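Local coordinates for protein nucleocapsid (Crimean-congo hemorrhagic fever virus, PDB 4AKL) that binds single- and double-stranded RNA, probably packaging the viral genome, and probably also cuts double-stranded DNA without sequence specificity, at residues A70-P76 and H409-N415; A146-V152 and Q467-K473; L153-V158 and S478-I482; S165-M169 and I430-E435; M169-M173 and S451-H456. One frame throughout, in Å; residues are numbered along the deposited sequence. Where two conformers were deposited one is given.

Contact 1: residues A70-P76 and H409-N415; sequences ATKFCAP and HTKSILN
The amide of Asn-415 clamps the backbone at Cys-74: ND2 donates to O at 2.9 Å in a nearly straight bond (166°), although it comes down from above the carbonyl plane. CG of Asn-415 is anti to its own N (chi1 -166°), which turns the amide toward the 70-76 backbone. Its other end, OD1, accepts from the N of Ser-33. Pro-76 closes this tight corner, with CB 3.6 Å from CG of Asn-415 as the two side chains slide past one another; the flat amide suits the rigid pyrrolidine ring. Cys-74 ends a type I turn from Thr-71, and Asn-415 ends the 3-10 segment 410-415, so the contact locks the exit of helix 56-71 onto a short helical turn far along the sequence. Nearer that helix, Thr-71 turns its methyl CG2 to Ile-413 CG1 at 3.8 Å, while OG1 bonds back to Leu-67 O. The side toward His-409 is looser, and a water mediates there. It donates to Thr-71 O (2.8 Å) and accepts from Ser-412 OG (2.6 Å) and His-409 N (3.1 Å).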
# COMPACT_ATOMS: atom_id res chain seq x y z
N ALA A 70 -19.29 11.60 3.66
CA ALA A 70 -18.01 11.77 4.26
C ALA A 70 -16.93 12.34 3.30
O ALA A 70 -16.03 13.04 3.75
CB ALA A 70 -17.54 10.44 4.82
N THR A 71 -17.01 12.04 2.01
CA THR A 71 -15.93 12.30 1.11
C THR A 71 -16.21 13.25 -0.05
O THR A 71 -15.29 13.64 -0.74
CB THR A 71 -15.46 10.97 0.49
OG1 THR A 71 -16.54 10.36 -0.15
CG2 THR A 71 -15.00 10.02 1.51
N LYS A 72 -17.46 13.58 -0.27
CA LYS A 72 -17.86 14.30 -1.42
C LYS A 72 -17.00 15.57 -1.70
O LYS A 72 -16.63 15.81 -2.84
CB LYS A 72 -19.35 14.75 -1.24
CG LYS A 72 -20.13 14.84 -2.47
CD LYS A 72 -21.56 15.36 -2.15
CE LYS A 72 -22.49 15.50 -3.39
NZ LYS A 72 -21.85 15.50 -4.75
N PHE A 73 -16.69 16.36 -0.67
CA PHE A 73 -16.13 17.70 -0.88
C PHE A 73 -14.68 17.86 -0.39
O PHE A 73 -14.15 18.96 -0.39
CB PHE A 73 -17.04 18.79 -0.26
CG PHE A 73 -18.43 18.86 -0.87
CD1 PHE A 73 -18.61 19.28 -2.19
CD2 PHE A 73 -19.55 18.54 -0.12
CE1 PHE A 73 -19.90 19.35 -2.78
CE2 PHE A 73 -20.85 18.61 -0.68
CZ PHE A 73 -21.02 19.01 -2.02
N CYS A 74 -14.02 16.77 -0.00
CA CYS A 74 -12.72 16.91 0.62
C CYS A 74 -11.62 16.29 -0.18
O CYS A 74 -10.56 16.00 0.40
CB CYS A 74 -12.78 16.36 2.04
SG CYS A 74 -13.01 14.71 2.11
N ALA A 75 -11.82 16.09 -1.49
CA ALA A 75 -10.73 15.64 -2.37
C ALA A 75 -9.60 16.70 -2.39
O ALA A 75 -9.89 17.89 -2.43
CB ALA A 75 -11.22 15.37 -3.80
N PRO A 76 -8.33 16.26 -2.31
CA PRO A 76 -7.15 17.11 -2.41
C PRO A 76 -6.95 17.45 -3.84
O PRO A 76 -6.28 16.71 -4.59
CB PRO A 76 -6.03 16.25 -1.84
CG PRO A 76 -6.43 14.93 -2.09
CD PRO A 76 -7.94 14.88 -2.03
N HIS A 409 -14.80 9.69 -2.94
CA HIS A 409 -14.06 8.44 -2.98
C HIS A 409 -13.33 8.27 -1.65
O HIS A 409 -12.80 9.24 -1.11
CB HIS A 409 -13.14 8.40 -4.20
CG HIS A 409 -13.88 8.59 -5.47
ND1 HIS A 409 -14.52 7.56 -6.10
CD2 HIS A 409 -14.15 9.71 -6.19
CE1 HIS A 409 -15.13 8.01 -7.18
NE2 HIS A 409 -14.92 9.32 -7.26
N THR A 410 -13.32 7.03 -1.15
CA THR A 410 -12.91 6.72 0.22
C THR A 410 -11.70 7.50 0.71
O THR A 410 -11.80 8.25 1.66
CB THR A 410 -12.74 5.18 0.41
OG1 THR A 410 -13.97 4.56 0.05
CG2 THR A 410 -12.44 4.79 1.85
N LYS A 411 -10.55 7.35 0.05
CA LYS A 411 -9.33 7.88 0.61
C LYS A 411 -9.20 9.43 0.63
O LYS A 411 -8.17 9.95 1.14
CB LYS A 411 -8.14 7.13 0.01
CG LYS A 411 -7.98 5.81 0.74
CD LYS A 411 -6.98 4.90 0.18
CE LYS A 411 -6.97 3.63 1.00
NZ LYS A 411 -6.13 2.63 0.35
N SER A 412 -10.21 10.16 0.13
CA SER A 412 -10.23 11.58 0.25
C SER A 412 -10.30 11.96 1.71
O SER A 412 -9.89 13.06 2.06
CB SER A 412 -11.32 12.22 -0.54
OG SER A 412 -11.09 12.11 -1.93
N ILE A 413 -10.81 11.04 2.55
CA ILE A 413 -10.77 11.17 4.01
C ILE A 413 -9.39 11.50 4.57
O ILE A 413 -9.29 12.22 5.56
CB ILE A 413 -11.36 9.87 4.70
CG1 ILE A 413 -12.86 9.92 4.69
CG2 ILE A 413 -11.03 9.81 6.13
CD1 ILE A 413 -13.56 8.54 4.89
N LEU A 414 -8.33 10.97 3.95
CA LEU A 414 -6.97 11.20 4.41
C LEU A 414 -6.52 12.66 4.19
O LEU A 414 -5.52 13.06 4.75
CB LEU A 414 -6.00 10.24 3.70
CG LEU A 414 -6.17 8.78 4.09
CD1 LEU A 414 -5.24 7.92 3.27
CD2 LEU A 414 -5.94 8.57 5.60
N ASN A 415 -7.24 13.40 3.36
CA ASN A 415 -7.08 14.86 3.24
C ASN A 415 -7.75 15.64 4.39
O ASN A 415 -7.52 16.84 4.52
CB ASN A 415 -7.63 15.34 1.89
CG ASN A 415 -7.20 16.74 1.56
OD1 ASN A 415 -6.06 17.16 1.88
ND2 ASN A 415 -8.08 17.49 0.93
O HOH W 1 -13.58 12.57 -2.65

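Contact 2: residues A146-V152 and Q467-K473; sequences AALSNKV and QNAYNVK
Two single beta bridges, Ala-147 with Asn-468 and Lys-151 with Lys-473, join these two extended loop segments while they run the same way along the chain. In the first, Leu-148 N donates to Asn-468 O at 2.7 Å, almost in line with the C=O bond, and Asn-468 N donates to Ala-146 O at 3.2 Å. In the second, Val-152 N reaches Lys-473 O at 3.0 Å and Lys-473 N meets a lone pair of Asn-150 O. Between them the register slips by one residue, where 467-473 makes a type I turn from Ala-469 to Val-472. Asn-468 suits the start of this turn because its OD1 accepts from Tyr-470 N, forming an Asx turn. A water accepts from Asn-471 N at 2.9 Å beside the same turn. Leu-148 points toward the other segment, and its CB packs tightly on Val-472 CG2 at 3.5 Å. The other branch of Val-472, CG1, lies anti to the backbone N (chi1 164°) and meets Val-152 CG1 at 3.7 Å. On the exposed side Lys-473 bends at its last torsion, bringing NZ over Ser-149 O at 2.8 Å, above the carbonyl plane. Four of the five hydrogen bonds across the contact join backbone to backbone, so the pairing should depend more on chain path than on side chains; the fifth comes from the lysine ammonium.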
# COMPACT_ATOMS: atom_id res chain seq x y z
N ALA A 146 4.94 12.14 -1.82
CA ALA A 146 6.23 11.54 -1.48
C ALA A 146 6.10 10.11 -1.02
O ALA A 146 5.01 9.67 -0.64
CB ALA A 146 6.99 12.39 -0.35
N ALA A 147 7.24 9.40 -1.08
CA ALA A 147 7.39 8.10 -0.41
C ALA A 147 7.86 8.39 1.00
O ALA A 147 8.90 8.98 1.20
CB ALA A 147 8.40 7.23 -1.15
N LEU A 148 7.07 7.99 1.98
CA LEU A 148 7.37 8.23 3.38
C LEU A 148 8.41 7.27 3.86
O LEU A 148 8.48 6.14 3.40
CB LEU A 148 6.11 8.09 4.24
CG LEU A 148 5.07 9.19 3.99
CD1 LEU A 148 3.74 8.85 4.61
CD2 LEU A 148 5.59 10.49 4.52
N SER A 149 9.24 7.76 4.78
CA SER A 149 10.35 6.98 5.32
C SER A 149 10.67 7.29 6.78
O SER A 149 11.71 6.87 7.26
CB SER A 149 11.59 7.26 4.50
OG SER A 149 12.21 8.48 4.98
N ASN A 150 9.80 8.02 7.48
CA ASN A 150 10.00 8.31 8.90
C ASN A 150 9.41 7.10 9.66
O ASN A 150 9.41 5.98 9.09
CB ASN A 150 9.39 9.67 9.27
CG ASN A 150 10.33 10.85 9.01
OD1 ASN A 150 11.32 10.77 8.22
ND2 ASN A 150 10.03 11.98 9.69
N LYS A 151 8.92 7.30 10.90
CA LYS A 151 8.33 6.24 11.73
C LYS A 151 6.84 6.49 11.95
O LYS A 151 6.33 7.61 11.72
CB LYS A 151 9.06 6.18 13.08
CG LYS A 151 10.55 5.82 12.98
CD LYS A 151 11.24 5.79 14.35
CE LYS A 151 12.72 5.42 14.21
NZ LYS A 151 12.88 4.11 13.49
N VAL A 152 6.13 5.46 12.41
CA VAL A 152 4.69 5.61 12.74
C VAL A 152 4.53 6.64 13.87
O VAL A 152 5.45 6.85 14.62
CB VAL A 152 4.02 4.25 13.13
CG1 VAL A 152 4.16 3.23 11.99
CG2 VAL A 152 4.56 3.70 14.46
N GLN A 467 0.57 9.50 -0.97
CA GLN A 467 1.78 9.08 -0.29
C GLN A 467 1.92 7.58 -0.30
O GLN A 467 0.95 6.89 -0.19
CB GLN A 467 1.79 9.58 1.17
CG GLN A 467 2.20 11.01 1.27
CD GLN A 467 1.77 11.69 2.54
OE1 GLN A 467 0.85 11.23 3.27
NE2 GLN A 467 2.40 12.83 2.82
N ASN A 468 3.14 7.10 -0.45
CA ASN A 468 3.48 5.68 -0.33
C ASN A 468 4.09 5.56 1.03
O ASN A 468 4.99 6.36 1.39
CB ASN A 468 4.42 5.26 -1.46
CG ASN A 468 5.11 3.88 -1.23
OD1 ASN A 468 5.76 3.63 -0.19
ND2 ASN A 468 5.00 3.01 -2.21
N ALA A 469 3.64 4.57 1.81
CA ALA A 469 4.12 4.44 3.20
C ALA A 469 4.85 3.12 3.44
O ALA A 469 5.02 2.71 4.62
CB ALA A 469 2.95 4.62 4.20
N TYR A 470 5.31 2.48 2.37
CA TYR A 470 6.00 1.20 2.49
C TYR A 470 7.22 1.28 3.43
O TYR A 470 7.34 0.38 4.24
CB TYR A 470 6.45 0.62 1.13
CG TYR A 470 7.20 -0.71 1.28
CD1 TYR A 470 6.59 -1.79 1.90
CD2 TYR A 470 8.51 -0.90 0.81
CE1 TYR A 470 7.22 -2.98 2.06
CE2 TYR A 470 9.15 -2.14 0.97
CZ TYR A 470 8.49 -3.17 1.60
OH TYR A 470 9.04 -4.40 1.80
N ASN A 471 8.06 2.32 3.34
CA ASN A 471 9.29 2.48 4.20
C ASN A 471 9.11 3.18 5.55
O ASN A 471 10.06 3.62 6.13
CB ASN A 471 10.43 3.20 3.43
CG ASN A 471 10.92 2.41 2.29
OD1 ASN A 471 11.24 1.22 2.45
ND2 ASN A 471 11.01 3.02 1.12
N VAL A 472 7.88 3.29 6.01
CA VAL A 472 7.57 3.79 7.35
C VAL A 472 7.81 2.58 8.30
O VAL A 472 7.38 1.45 8.01
CB VAL A 472 6.11 4.38 7.44
CG1 VAL A 472 5.68 4.53 8.83
CG2 VAL A 472 6.06 5.71 6.76
N LYS A 473 8.51 2.85 9.40
CA LYS A 473 8.96 1.83 10.34
C LYS A 473 8.18 1.91 11.65
O LYS A 473 7.87 3.02 12.15
CB LYS A 473 10.51 1.90 10.59
CG LYS A 473 11.21 3.09 9.88
CD LYS A 473 12.72 3.20 10.01
CE LYS A 473 13.25 4.38 9.11
NZ LYS A 473 12.72 4.29 7.66
O HOH W 2 7.72 4.53 1.48

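Contact 3: residues L153-V158 and S478-I482; sequences LAEYKV and SANII
Ala-154 O is gripped from two directions: Asn-480 N donates to it at 2.8 Å in a straight bond (166°), and Ala-479 CA lies 3.3 Å from Ala-154 O in a CA-H...O contact. The next rungs repeat the pattern in the opposite sense and back again. Asn-480 O takes Tyr-156 N, also at 2.8 Å, and Tyr-156 O takes Ile-482 N at 3.0 Å. The ladder ends at the terminal carboxylate, whose OXT receives Val-158 N at 2.8 Å; the last residue of the chain thus takes part in pairing rather than fraying. Strands 155-156 and 480-481 form a two-stranded parallel sheet in a protein whose other regular structure is helical, and one rung to the next throws side chains onto opposite faces. Tyr-156 and Ile-481 share the buried face, lying side by side and pointing the same way, with Ile-481 CD1 3.8 Å from Tyr-156 CB. The other branch of Ile-481, CG2, touches Val-158 CG2 at 3.8 Å, so this branched residue wedges between two neighbours. Tyr-156 holds CG anti to its N (chi1 -165°), sending the ring away from the sheet toward helix 450-460, where OH bonds to Ser-458 OG; an aromatic with a polar tip suits a place that is buried but ends at a hydroxyl. Glu-155 and Asn-480 occupy the exposed face, as befits polar residues. Their carboxylate and amide planes stand 86° apart, with Glu-155 OE2 still 4.1 Å from Asn-480 ND2.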
# COMPACT_ATOMS: atom_id res chain seq x y z
N LEU A 153 3.36 7.28 13.97
CA LEU A 153 3.08 8.21 15.10
C LEU A 153 3.02 7.43 16.42
O LEU A 153 2.35 6.41 16.52
CB LEU A 153 1.76 8.96 14.88
CG LEU A 153 1.60 9.83 13.61
CD1 LEU A 153 0.16 10.32 13.41
CD2 LEU A 153 2.55 11.02 13.67
N ALA A 154 3.77 7.90 17.43
CA ALA A 154 3.75 7.32 18.78
C ALA A 154 2.44 7.64 19.48
O ALA A 154 1.87 6.81 20.18
CB ALA A 154 4.91 7.86 19.62
N GLU A 155 1.98 8.87 19.28
CA GLU A 155 0.81 9.39 19.91
C GLU A 155 -0.19 9.76 18.82
O GLU A 155 0.21 10.17 17.73
CB GLU A 155 1.17 10.65 20.72
CG GLU A 155 2.59 10.66 21.41
CD GLU A 155 2.66 10.23 22.92
OE1 GLU A 155 1.80 10.65 23.73
OE2 GLU A 155 3.61 9.49 23.28
N TYR A 156 -1.48 9.60 19.10
CA TYR A 156 -2.52 10.09 18.19
C TYR A 156 -3.53 10.83 19.01
O TYR A 156 -4.21 10.23 19.84
CB TYR A 156 -3.18 8.94 17.46
CG TYR A 156 -4.02 9.28 16.25
CD1 TYR A 156 -3.48 9.90 15.15
CD2 TYR A 156 -5.37 8.90 16.18
CE1 TYR A 156 -4.25 10.18 14.00
CE2 TYR A 156 -6.14 9.17 15.04
CZ TYR A 156 -5.58 9.81 13.96
OH TYR A 156 -6.35 10.08 12.84
N LYS A 157 -3.60 12.13 18.78
CA LYS A 157 -4.48 13.02 19.52
C LYS A 157 -5.83 13.10 18.83
O LYS A 157 -5.90 13.50 17.68
CB LYS A 157 -3.89 14.43 19.61
CG LYS A 157 -4.77 15.41 20.35
CD LYS A 157 -4.76 15.15 21.83
CE LYS A 157 -6.02 15.69 22.48
NZ LYS A 157 -6.49 16.97 21.88
N VAL A 158 -6.89 12.73 19.55
CA VAL A 158 -8.26 12.83 19.08
C VAL A 158 -9.07 13.49 20.17
O VAL A 158 -8.64 13.49 21.29
CB VAL A 158 -8.87 11.43 18.76
CG1 VAL A 158 -8.06 10.70 17.66
CG2 VAL A 158 -8.97 10.58 20.01
N SER A 478 0.41 0.35 17.87
CA SER A 478 0.97 0.60 19.19
C SER A 478 0.72 2.03 19.65
O SER A 478 1.03 2.36 20.77
CB SER A 478 2.49 0.34 19.19
OG SER A 478 2.76 -1.02 18.93
N ALA A 479 0.16 2.88 18.79
CA ALA A 479 -0.04 4.28 19.13
C ALA A 479 -0.82 4.48 20.42
O ALA A 479 -1.77 3.76 20.71
CB ALA A 479 -0.73 5.00 18.01
N ASN A 480 -0.37 5.47 21.19
CA ASN A 480 -1.09 5.96 22.35
C ASN A 480 -2.16 6.97 21.92
O ASN A 480 -1.86 8.07 21.47
CB ASN A 480 -0.13 6.59 23.39
CG ASN A 480 0.78 5.56 24.05
OD1 ASN A 480 0.45 4.37 24.13
ND2 ASN A 480 1.93 6.01 24.53
N ILE A 481 -3.41 6.58 22.07
CA ILE A 481 -4.52 7.45 21.73
C ILE A 481 -4.77 8.35 22.96
O ILE A 481 -5.00 7.83 24.06
CB ILE A 481 -5.80 6.68 21.40
CG1 ILE A 481 -5.52 5.55 20.40
CG2 ILE A 481 -6.84 7.61 20.85
CD1 ILE A 481 -4.86 6.00 19.15
N ILE A 482 -4.72 9.67 22.76
CA ILE A 482 -4.99 10.64 23.83
C ILE A 482 -5.82 11.84 23.35
O ILE A 482 -6.18 12.72 24.13
CB ILE A 482 -3.68 11.12 24.51
CG1 ILE A 482 -2.66 11.64 23.51
CG2 ILE A 482 -3.06 9.97 25.32
CD1 ILE A 482 -1.55 12.48 24.18
OXT ILE A 482 -6.19 11.96 22.18

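Contact 4: residues S165-M169 and I430-E435; sequences SVKEM and IVKLFE
Met-169 lays its CG over the centre of the Phe-434 ring, 3.6 Å from the centroid, in a CH-pi contact. Its sulfur follows obliquely, with SD 4.4 Å from that centroid, a Met-aromatic contact. The chain then bends at its last torsion (chi3 80°), carrying CE past the ring to Ile-430 CG2 at 3.7 Å; an unbranched, flexible side chain is well suited to follow this curved surface. Phe-434 offers its ring because CG is anti to the backbone N, and at its edge, in the ring plane, lies Glu-168 OE2, 3.6 Å from CE2. That carboxylate is positioned by a salt bridge to Lys-438, one turn farther along the partner helix. Beside the Met-Phe contact, Val-166 CG2 presses on Val-431 CG2 at 3.5 Å, tighter than usual, where compact branched residues allow close approach. At the far end Ser-165 OG donates to Glu-435 OE2 at 2.6 Å, meeting its anti side, 34° out of the carboxylate plane, while Ser-165 CB rests on Val-431 CG1 at 3.6 Å. The small serine leaves room for the glutamate to reach across. Behind, Ser-451 and Leu-455 of helix 450-460 cover Met-169. Helices 163-181 and 425-440 here cross at 67° with axes 10.2 Å apart, an apolar core with polar pairs along one margin: a helix-helix crossing in the mainly helical body of this nairovirus nucleocapsid protein.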
# COMPACT_ATOMS: atom_id res chain seq x y z
N SER A 165 -13.95 4.82 21.21
CA SER A 165 -14.23 4.27 19.86
C SER A 165 -12.96 3.97 19.08
O SER A 165 -12.85 2.93 18.46
CB SER A 165 -15.09 5.24 19.02
OG SER A 165 -16.45 5.17 19.39
N VAL A 166 -12.00 4.87 19.12
CA VAL A 166 -10.71 4.61 18.47
C VAL A 166 -10.01 3.42 19.11
O VAL A 166 -9.50 2.57 18.42
CB VAL A 166 -9.81 5.87 18.51
CG1 VAL A 166 -8.37 5.56 18.08
CG2 VAL A 166 -10.45 6.97 17.65
N LYS A 167 -10.02 3.37 20.44
CA LYS A 167 -9.43 2.24 21.19
C LYS A 167 -10.12 0.89 20.89
O LYS A 167 -9.45 -0.16 20.85
CB LYS A 167 -9.38 2.53 22.69
CG LYS A 167 -8.21 3.49 23.07
CD LYS A 167 -8.11 3.74 24.56
CE LYS A 167 -6.77 4.50 24.94
NZ LYS A 167 -6.69 4.83 26.40
N GLU A 168 -11.43 0.92 20.64
CA GLU A 168 -12.16 -0.30 20.22
C GLU A 168 -11.72 -0.76 18.82
O GLU A 168 -11.52 -1.97 18.61
CB GLU A 168 -13.68 -0.09 20.26
CG GLU A 168 -14.49 -1.25 19.70
CD GLU A 168 -15.95 -0.94 19.58
OE1 GLU A 168 -16.49 -0.04 20.30
OE2 GLU A 168 -16.58 -1.61 18.75
N MET A 169 -11.57 0.19 17.88
CA MET A 169 -11.04 -0.08 16.54
C MET A 169 -9.70 -0.77 16.61
O MET A 169 -9.52 -1.79 15.98
CB MET A 169 -10.94 1.19 15.68
CG MET A 169 -12.31 1.71 15.27
SD MET A 169 -12.25 3.21 14.32
CE MET A 169 -11.83 2.53 12.71
N ILE A 430 -13.57 8.87 10.37
CA ILE A 430 -13.22 7.45 10.35
C ILE A 430 -14.06 6.66 11.36
O ILE A 430 -14.61 5.64 11.05
CB ILE A 430 -11.72 7.23 10.66
CG1 ILE A 430 -10.85 7.65 9.46
CG2 ILE A 430 -11.42 5.76 10.99
CD1 ILE A 430 -9.31 7.67 9.68
N VAL A 431 -14.13 7.19 12.58
CA VAL A 431 -14.87 6.59 13.71
C VAL A 431 -16.38 6.51 13.43
O VAL A 431 -17.03 5.47 13.71
CB VAL A 431 -14.60 7.42 15.03
CG1 VAL A 431 -15.65 7.18 16.05
CG2 VAL A 431 -13.23 7.11 15.56
N LYS A 432 -16.92 7.59 12.88
CA LYS A 432 -18.32 7.63 12.60
C LYS A 432 -18.63 6.60 11.52
O LYS A 432 -19.67 5.95 11.61
CB LYS A 432 -18.83 9.03 12.23
CG LYS A 432 -20.27 9.30 12.74
CD LYS A 432 -20.24 9.45 14.31
CE LYS A 432 -21.27 10.33 14.89
NZ LYS A 432 -22.58 9.71 15.17
N LEU A 433 -17.73 6.39 10.55
CA LEU A 433 -17.95 5.33 9.54
C LEU A 433 -17.89 3.93 10.14
O LEU A 433 -18.67 3.04 9.73
CB LEU A 433 -17.00 5.39 8.39
CG LEU A 433 -17.23 6.60 7.50
CD1 LEU A 433 -15.96 6.91 6.73
CD2 LEU A 433 -18.43 6.39 6.54
N PHE A 434 -16.98 3.72 11.07
CA PHE A 434 -16.88 2.48 11.77
C PHE A 434 -18.19 2.20 12.56
O PHE A 434 -18.72 1.14 12.45
CB PHE A 434 -15.67 2.50 12.73
CG PHE A 434 -15.53 1.24 13.57
CD1 PHE A 434 -14.98 0.08 13.03
CD2 PHE A 434 -15.93 1.22 14.89
CE1 PHE A 434 -14.84 -1.06 13.82
CE2 PHE A 434 -15.78 0.06 15.68
CZ PHE A 434 -15.25 -1.06 15.13
N GLU A 435 -18.68 3.18 13.30
CA GLU A 435 -19.86 3.02 14.12
C GLU A 435 -21.03 2.69 13.23
O GLU A 435 -21.82 1.79 13.51
CB GLU A 435 -20.10 4.25 15.01
CG GLU A 435 -18.99 4.40 16.13
CD GLU A 435 -18.98 5.76 16.85
OE1 GLU A 435 -19.38 6.80 16.25
OE2 GLU A 435 -18.58 5.79 18.04

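Contact 5: residues M169-M173 and S451-H456; sequences MLSDM and SEHLLH
Met-173 reaches from helix 163-181 alongside Glu-452, and its CB is directed toward the partner helix. Its CG comes beside the carboxylate, 3.5 Å from Glu-452 OE1, as the two side chains slide past each other in opposite directions. SD follows, sitting 4.0 Å from Leu-455 CD2 and close to the CB of Glu-452. A bend at the last torsion (chi3 72°) then turns the methyl down onto the helix backbone, where CE touches Glu-452 O at 3.4 Å and His-456 CB at 3.8 Å, near the plane of the imidazole at its edge. Methionine suits this path because it has no branch to collide with the backbone. The same helix presents Met-169 one turn earlier: its CE lies 3.5 Å from Ser-451 O, and its CB meets Leu-455 CD2 at 3.8 Å. Leucine thus fits between two methionines spaced one turn apart. Helices 163-181 and 450-460 cross here almost at right angles (-99°) with axes 10.5 Å apart, which keeps the contact short. At one border of the patch, Asp-172 OD2 and Glu-452 OE2 are just 2.7 Å apart, their carboxylate planes 62° from each other. Such closeness suggests that one of the acids may be protonated. Arginines would ease the pairing as well: Asp-172 makes salt bridges with Arg-175 through OD1 and with Arg-176 through OD2, and Arg-176 also lies at a longer, weak ion-pair distance from Glu-452.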
# COMPACT_ATOMS: atom_id res chain seq x y z
N MET A 169 -11.57 0.19 17.88
CA MET A 169 -11.04 -0.08 16.54
C MET A 169 -9.70 -0.77 16.61
O MET A 169 -9.52 -1.79 15.98
CB MET A 169 -10.94 1.19 15.68
CG MET A 169 -12.31 1.71 15.27
SD MET A 169 -12.25 3.21 14.32
CE MET A 169 -11.83 2.53 12.71
N LEU A 170 -8.77 -0.21 17.39
CA LEU A 170 -7.46 -0.83 17.62
C LEU A 170 -7.49 -2.25 18.24
O LEU A 170 -6.68 -3.11 17.85
CB LEU A 170 -6.60 0.09 18.49
CG LEU A 170 -6.02 1.30 17.78
CD1 LEU A 170 -5.34 2.22 18.84
CD2 LEU A 170 -4.97 0.86 16.74
N SER A 171 -8.40 -2.49 19.18
CA SER A 171 -8.57 -3.85 19.75
C SER A 171 -8.94 -4.88 18.69
O SER A 171 -8.44 -6.03 18.69
CB SER A 171 -9.63 -3.84 20.84
OG SER A 171 -9.30 -2.91 21.87
N ASP A 172 -9.82 -4.49 17.78
CA ASP A 172 -10.20 -5.40 16.72
C ASP A 172 -9.04 -5.53 15.73
O ASP A 172 -8.81 -6.61 15.16
CB ASP A 172 -11.44 -4.91 15.99
CG ASP A 172 -11.91 -5.89 14.95
OD1 ASP A 172 -12.15 -7.07 15.29
OD2 ASP A 172 -12.01 -5.48 13.81
N MET A 173 -8.33 -4.43 15.50
CA MET A 173 -7.21 -4.45 14.56
C MET A 173 -6.13 -5.37 15.12
O MET A 173 -5.63 -6.21 14.37
CB MET A 173 -6.68 -3.02 14.27
CG MET A 173 -7.68 -2.15 13.53
SD MET A 173 -7.53 -0.34 13.69
CE MET A 173 -6.06 -0.00 12.71
N SER A 451 -12.76 1.36 7.24
CA SER A 451 -12.50 2.40 8.25
C SER A 451 -11.29 2.06 9.10
O SER A 451 -10.58 2.96 9.51
CB SER A 451 -13.73 2.61 9.13
OG SER A 451 -14.10 1.38 9.73
N GLU A 452 -11.06 0.78 9.38
CA GLU A 452 -9.84 0.34 10.08
C GLU A 452 -8.56 0.55 9.25
O GLU A 452 -7.54 1.00 9.79
CB GLU A 452 -9.93 -1.12 10.54
CG GLU A 452 -10.92 -1.26 11.65
CD GLU A 452 -11.07 -2.65 12.16
OE1 GLU A 452 -10.35 -3.52 11.70
OE2 GLU A 452 -11.93 -2.86 13.04
N HIS A 453 -8.64 0.24 7.93
CA HIS A 453 -7.55 0.48 6.96
C HIS A 453 -7.25 1.99 6.98
O HIS A 453 -6.10 2.41 7.02
CB HIS A 453 -8.07 -0.05 5.59
CG HIS A 453 -7.12 0.04 4.43
ND1 HIS A 453 -5.88 -0.57 4.41
CD2 HIS A 453 -7.27 0.63 3.22
CE1 HIS A 453 -5.30 -0.34 3.24
NE2 HIS A 453 -6.13 0.39 2.50
N LEU A 454 -8.32 2.81 6.96
CA LEU A 454 -8.15 4.26 7.00
C LEU A 454 -7.45 4.73 8.31
O LEU A 454 -6.56 5.53 8.24
CB LEU A 454 -9.46 5.00 6.83
CG LEU A 454 -10.10 5.01 5.43
CD1 LEU A 454 -11.53 5.61 5.58
CD2 LEU A 454 -9.27 5.75 4.31
N LEU A 455 -7.87 4.23 9.46
CA LEU A 455 -7.21 4.58 10.73
C LEU A 455 -5.74 4.20 10.77
O LEU A 455 -4.89 4.97 11.22
CB LEU A 455 -7.93 3.92 11.92
CG LEU A 455 -7.41 4.27 13.34
CD1 LEU A 455 -7.44 5.75 13.60
CD2 LEU A 455 -8.19 3.51 14.43
N HIS A 456 -5.46 3.01 10.28
CA HIS A 456 -4.11 2.47 10.23
C HIS A 456 -3.22 3.43 9.47
O HIS A 456 -2.20 3.86 9.96
CB HIS A 456 -4.13 1.10 9.57
CG HIS A 456 -2.82 0.42 9.56
ND1 HIS A 456 -2.31 -0.23 10.67
CD2 HIS A 456 -1.90 0.29 8.59
CE1 HIS A 456 -1.12 -0.73 10.37
NE2 HIS A 456 -0.86 -0.43 9.11

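How the contacts relate
Contacts 3, 4 and 5 form one cluster: contacts 4 and 5 have centres about 8 Å apart and share Met-169 of helix 163-181, while contact 3 lies about 14 and 13 Å from them and packs Ile-481 on that helix. Contact 1 joins the cluster through Ile-413, which touches helices 425-440 and 450-460. Contact 2 stands apart, about 17 Å from contact 3 between centres, linked to it by adjoining sequence. Along the chain the first segments come in the order 1 to 5, and their partners as 1, 4, 5, 2, 3. Segments from the first 173 residues are therefore bound to residues 409-482, closing the helical body with its C-terminal end.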